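Local coordinates for protein MymaA.19257.a.B3 (Mycobacterium marinum, PDB 6Q10) that is of unknown function; this is the soluble domain of a predicted secreted or membrane-anchored mycobacterial protein of the LytR_C family, at residues T23-G28 against G84-A89; R33-S38 against A62-Y67. All coordinates share one frame; numbering follows the deposited sequence.

Contact 1: T23-G28 against G84-A89; sequences TPAQLG and GQATAA
The extended backbone of Pro-24 and Ala-25 runs past the first turn of a helix and is fastened to it by one hydrogen bond, from Ala-25 N to Ala-86 O, at 2.9 Å and nearly straight (163° at the hydrogen). The amide does not approach in the plane of the acceptor: it stands over the carbonyl, 65° out of its plane. The same oxygen also receives a CA-H...O contact from Pro-24, CA to O 3.5 Å, and two consecutive residues of the loop therefore converge on it.

The remaining contacts are van der Waals and involve small groups. The methyl of Ala-86 sits against the carbonyl of Thr-23, with CB 3.3 Å from O, and packs on Ala-25, 4.0 Å between the two CB atoms. Thr-87 points away from the loop, but chi1 of -67° keeps its OG1 on the backbone-N side, where Ala-25 CB touches it at 3.9 Å; the same methyl comes slightly closer to Thr-87 N. One turn on from Ala-86, the Ala-89 methyl points toward the loop and rests on Pro-24, its CB 3.9 Å from CA. Small groups alone intervene where the CA atoms of Pro-24 and Ala-86 lie 4.6 Å apart.

Pro-24 continues along helix 85-94 onto Ala-90 and Leu-93 and also touches Leu-134, while Ala-88, pointing away from the loop, packs on Ile-78 and Phe-80 of strand 76-80. The helix thus lies between this loop and the sheet.

Contact 2: R33-S38 against A62-Y67; sequences RVLNAS and ANDPVY
Two parallel neighbouring strands of a beta-alpha-beta unit, 32-36 and 60-63, pair near their C-terminal ends, with Leu-35 opposite Ala-62 and Asn-36 opposite Asn-63. Three backbone hydrogen bonds join them: Ala-62 N to Val-34 O (3.0 Å), Asn-36 N to Ala-62 O (2.8 Å) and Asp-64 N to Asn-36 O (3.0 Å). In the last, the donor stands 47° out of the carbonyl plane. A water donates to both Asn-36 O and Asp-64 O, so Asn-36 O holds two donors.

On one face Leu-35 meets Ala-62 through CD2, 4.1 Å from CB, while its CB lies 3.8 Å from CB of Asp-64, the Leu-35 and Asp-64 side chains crossing at about a right angle. On the other face Asn-36 and Asn-63 run side by side in the same direction; Asn-63 OD1 approaches CB of Asn-36 at 3.7 Å.

Both segments end in turns. In the Asn-36 conformer described, CG anti to the backbone N (chi1 -179°) places OD1 to accept from Ser-38 N and Gly-39 N. Asp-64 receives Val-66 N on OD1 and Tyr-67 N on OD2, each from above the carboxylate plane; OD1 also forms a salt bridge with Arg-79, which probably favours the charged form. Ala-37 CB rests against this turn, 3.9 Å from Asp-64 OD2 and 4.1 Å from Tyr-67 CB. Asn-36 and Asp-64 each form an Asx turn; the parallel pairing of strands 32-36 and 60-63, linked through helix 43-54, is that of a beta-alpha-beta unit.

From the N terminus, the chain passes strand 12-14 and helix 16-20 before reaching 23-28, the first half of contact 1. It then enters strand 32-36, runs through helix 43-54 and returns in strand 60-63, where contact 2 closes the shorter loop. Strand 76-80 follows, and contact 1 closes only at the start of helix 85-94. The whole beta-alpha-beta unit of contact 2 therefore falls within the longer excursion of contact 1; the two nest without crossing. They do not touch, their centres about 20 Å apart, on opposite sides of the chain's centre. Contact 2 joins the outermost strand 60-63 to strand 32-36, whereas contact 1 holds the loop against helix 85-94.

Contact 1: T23-G28 against G84-A89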
loop_
_atom_site.group_PDB
_atom_site.type_symbol
_atom_site.label_atom_id
_atom_site.label_comp_id
_atom_site.label_asym_id
_atom_site.label_seq_id
_atom_site.Cartn_x
_atom_site.Cartn_y
_atom_site.Cartn_z
ATOM N N THR A 23 0.256 0.027 13.405
ATOM C CA THR A 23 1.328 1.005 13.255
ATOM C C THR A 23 2.078 0.740 11.957
ATOM O O THR A 23 2.574 -0.384 11.758
ATOM C CB THR A 23 2.295 0.932 14.423
ATOM O OG1 THR A 23 1.576 1.203 15.633
ATOM C CG2 THR A 23 3.380 1.958 14.252
ATOM N N PRO A 24 2.166 1.711 11.041
ATOM C CA PRO A 24 2.855 1.456 9.770
ATOM C C PRO A 24 4.337 1.210 10.001
ATOM O O PRO A 24 4.959 1.755 10.925
ATOM C CB PRO A 24 2.624 2.725 8.948
ATOM C CG PRO A 24 1.591 3.529 9.695
ATOM C CD PRO A 24 1.507 3.028 11.097
ATOM N N ALA A 25 4.889 0.372 9.122
ATOM C CA ALA A 25 6.306 0.056 9.097
ATOM C C ALA A 25 7.159 1.264 8.734
ATOM O O ALA A 25 6.738 2.151 7.997
ATOM C CB ALA A 25 6.571 -1.040 8.055
ATOM N N GLN A 26 8.403 1.263 9.211
ATOM C CA GLN A 26 9.418 2.133 8.613
ATOM C C GLN A 26 9.570 1.816 7.126
ATOM O O GLN A 26 9.683 0.650 6.730
ATOM C CB GLN A 26 10.763 1.956 9.324
ATOM C CG GLN A 26 10.712 2.268 10.815
ATOM C CD GLN A 26 10.364 3.726 11.136
ATOM O OE1 GLN A 26 9.341 4.008 11.761
ATOM N NE2 GLN A 26 11.224 4.645 10.736
ATOM N N LEU A 27 9.595 2.861 6.298
ATOM C CA LEU A 27 9.556 2.639 4.856
ATOM C C LEU A 27 10.765 1.832 4.370
ATOM O O LEU A 27 10.652 1.063 3.408
ATOM C CB LEU A 27 9.494 3.985 4.124
ATOM C CG LEU A 27 8.375 4.913 4.603
ATOM C CD1 LEU A 27 8.380 6.169 3.743
ATOM C CD2 LEU A 27 7.029 4.205 4.574
ATOM N N GLY A 28 11.908 2.009 5.013
ATOM C CA GLY A 28 13.123 1.310 4.665
ATOM C C GLY A 28 13.199 -0.100 5.181
ATOM O O GLY A 28 14.253 -0.749 5.060
ATOM N N GLY A 84 3.220 -9.164 7.245
ATOM C CA GLY A 84 3.436 -7.984 6.453
ATOM C C GLY A 84 2.449 -6.881 6.751
ATOM O O GLY A 84 2.403 -5.904 5.994
ATOM N N GLN A 85 1.679 -6.998 7.835
ATOM C CA GLN A 85 0.584 -6.049 8.017
ATOM C C GLN A 85 1.089 -4.626 8.245
ATOM O O GLN A 85 0.438 -3.673 7.803
ATOM C CB GLN A 85 -0.354 -6.498 9.145
ATOM C CG GLN A 85 0.191 -6.446 10.547
ATOM C CD GLN A 85 -0.872 -6.825 11.572
ATOM O OE1 GLN A 85 -1.907 -7.403 11.222
ATOM N NE2 GLN A 85 -0.629 -6.485 12.834
ATOM N N ALA A 86 2.233 -4.440 8.920
ATOM C CA ALA A 86 2.718 -3.069 9.102
ATOM C C ALA A 86 3.192 -2.465 7.791
ATOM O O ALA A 86 3.006 -1.264 7.561
ATOM C CB ALA A 86 3.842 -3.021 10.140
ATOM N N THR A 87 3.802 -3.268 6.912
ATOM C CA THR A 87 4.118 -2.760 5.595
ATOM C C THR A 87 2.860 -2.391 4.836
ATOM O O THR A 87 2.796 -1.335 4.192
ATOM C CB THR A 87 4.925 -3.796 4.831
ATOM O OG1 THR A 87 6.199 -3.927 5.482
ATOM C CG2 THR A 87 5.136 -3.342 3.402
ATOM N N ALA A 88 1.843 -3.242 4.907
ATOM C CA ALA A 88 0.603 -2.920 4.216
ATOM C C ALA A 88 0.005 -1.621 4.746
ATOM O O ALA A 88 -0.540 -0.824 3.977
ATOM C CB ALA A 88 -0.391 -4.069 4.372
ATOM N N ALA A 89 0.133 -1.377 6.057
ATOM C CA ALA A 89 -0.391 -0.135 6.627
ATOM C C ALA A 89 0.349 1.066 6.062
ATOM O O ALA A 89 -0.248 2.133 5.863
ATOM C CB ALA A 89 -0.265 -0.166 8.148
#

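Contact 2: R33-S38 against A62-Y67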
loop_
_atom_site.group_PDB
_atom_site.type_symbol
_atom_site.label_atom_id
_atom_site.label_comp_id
_atom_site.label_asym_id
_atom_site.label_seq_id
_atom_site.Cartn_x
_atom_site.Cartn_y
_atom_site.Cartn_z
ATOM N N ARG A 33 5.873 -5.202 -3.670
ATOM C CA ARG A 33 5.802 -5.527 -5.086
ATOM C C ARG A 33 4.631 -4.754 -5.653
ATOM O O ARG A 33 3.534 -4.848 -5.115
ATOM C CB ARG A 33 5.561 -7.016 -5.323
ATOM C CG ARG A 33 6.527 -7.950 -4.689
ATOM C CD ARG A 33 6.258 -9.351 -5.269
ATOM N NE ARG A 33 7.016 -10.395 -4.581
ATOM C CZ ARG A 33 6.578 -11.060 -3.511
ATOM N NH1 ARG A 33 5.380 -10.790 -2.999
ATOM N NH2 ARG A 33 7.337 -11.986 -2.942
ATOM N N VAL A 34 4.853 -4.002 -6.733
ATOM C CA VAL A 34 3.768 -3.301 -7.428
ATOM C C VAL A 34 3.362 -4.156 -8.620
ATOM O O VAL A 34 4.206 -4.520 -9.442
ATOM C CB VAL A 34 4.197 -1.899 -7.874
ATOM C CG1 VAL A 34 2.988 -1.167 -8.489
ATOM C CG2 VAL A 34 4.756 -1.121 -6.682
ATOM N N LEU A 35 2.087 -4.523 -8.682
ATOM C CA LEU A 35 1.570 -5.433 -9.704
ATOM C C LEU A 35 0.548 -4.689 -10.549
ATOM O O LEU A 35 -0.399 -4.110 -10.019
ATOM C CB LEU A 35 0.940 -6.695 -9.076
ATOM C CG LEU A 35 1.887 -7.510 -8.175
ATOM C CD1 LEU A 35 1.182 -8.693 -7.576
ATOM C CD2 LEU A 35 3.122 -7.974 -8.964
ATOM N N ASN A 36 0.743 -4.726 -11.858
ATOM C CA ASN A 36 -0.149 -4.067 -12.809
ATOM C C ASN A 36 -1.370 -4.944 -13.056
ATOM O O ASN A 36 -1.249 -6.038 -13.616
ATOM C CB ASN A 36 0.604 -3.817 -14.120
ATOM C CG ASN A 36 -0.241 -3.114 -15.173
ATOM O OD1 ASN A 36 -1.407 -3.453 -15.394
ATOM N ND2 ASN A 36 0.356 -2.118 -15.829
ATOM N N ALA A 37 -2.544 -4.458 -12.671
ATOM C CA ALA A 37 -3.809 -5.045 -13.085
ATOM C C ALA A 37 -4.666 -3.976 -13.742
ATOM O O ALA A 37 -5.895 -4.065 -13.724
ATOM C CB ALA A 37 -4.540 -5.690 -11.908
ATOM N N SER A 38 -4.023 -2.924 -14.257
ATOM C CA SER A 38 -4.718 -1.739 -14.742
ATOM C C SER A 38 -4.821 -1.688 -16.249
ATOM O O SER A 38 -5.686 -0.982 -16.773
ATOM C CB SER A 38 -3.987 -0.472 -14.284
ATOM O OG SER A 38 -2.755 -0.368 -15.001
ATOM N N ALA A 62 5.751 -5.629 -11.707
ATOM C CA ALA A 62 5.442 -6.721 -12.629
ATOM C C ALA A 62 3.955 -6.701 -12.954
ATOM O O ALA A 62 3.213 -5.809 -12.534
ATOM C CB ALA A 62 5.845 -8.063 -12.025
ATOM N N ASN A 63 3.509 -7.705 -13.706
ATOM C CA ASN A 63 2.080 -7.864 -13.961
ATOM C C ASN A 63 1.429 -8.714 -12.869
ATOM O O ASN A 63 2.041 -9.619 -12.301
ATOM C CB ASN A 63 1.837 -8.516 -15.317
ATOM C CG ASN A 63 2.050 -7.558 -16.498
ATOM O OD1 ASN A 63 2.151 -6.359 -16.318
ATOM N ND2 ASN A 63 2.085 -8.112 -17.721
ATOM N N ASP A 64 0.164 -8.426 -12.575
ATOM C CA ASP A 64 -0.568 -9.234 -11.593
ATOM C C ASP A 64 -1.059 -10.546 -12.204
ATOM O O ASP A 64 -1.820 -10.516 -13.177
ATOM C CB ASP A 64 -1.773 -8.462 -11.072
ATOM C CG ASP A 64 -2.615 -9.291 -10.132
ATOM O OD1 ASP A 64 -2.056 -10.200 -9.485
ATOM O OD2 ASP A 64 -3.833 -9.033 -10.043
ATOM N N PRO A 65 -0.658 -11.711 -11.676
ATOM C CA PRO A 65 -1.175 -12.968 -12.234
ATOM C C PRO A 65 -2.613 -13.280 -11.851
ATOM O O PRO A 65 -3.247 -14.093 -12.551
ATOM C CB PRO A 65 -0.206 -14.028 -11.684
ATOM C CG PRO A 65 0.386 -13.442 -10.470
ATOM C CD PRO A 65 0.313 -11.922 -10.585
ATOM N N VAL A 66 -3.145 -12.671 -10.786
ATOM C CA VAL A 66 -4.497 -13.004 -10.349
ATOM C C VAL A 66 -5.516 -12.451 -11.337
ATOM O O VAL A 66 -6.363 -13.185 -11.869
ATOM C CB VAL A 66 -4.760 -12.489 -8.924
ATOM C CG1 VAL A 66 -6.210 -12.794 -8.530
ATOM C CG2 VAL A 66 -3.796 -13.127 -7.943
ATOM N N TYR A 67 -5.434 -11.158 -11.614
ATOM C CA TYR A 67 -6.307 -10.503 -12.591
ATOM C C TYR A 67 -5.643 -10.427 -13.968
ATOM O O TYR A 67 -5.663 -9.396 -14.634
ATOM C CB TYR A 67 -6.705 -9.116 -12.090
ATOM C CG TYR A 67 -7.608 -9.156 -10.871
ATOM C CD1 TYR A 67 -9.000 -9.162 -11.006
ATOM C CD2 TYR A 67 -7.079 -9.230 -9.603
ATOM C CE1 TYR A 67 -9.826 -9.217 -9.893
ATOM C CE2 TYR A 67 -7.890 -9.279 -8.482
ATOM C CZ TYR A 67 -9.260 -9.290 -8.632
ATOM O OH TYR A 67 -10.055 -9.338 -7.503
HETATM O O HOH W 1 -1.808 -8.671 -15.256
#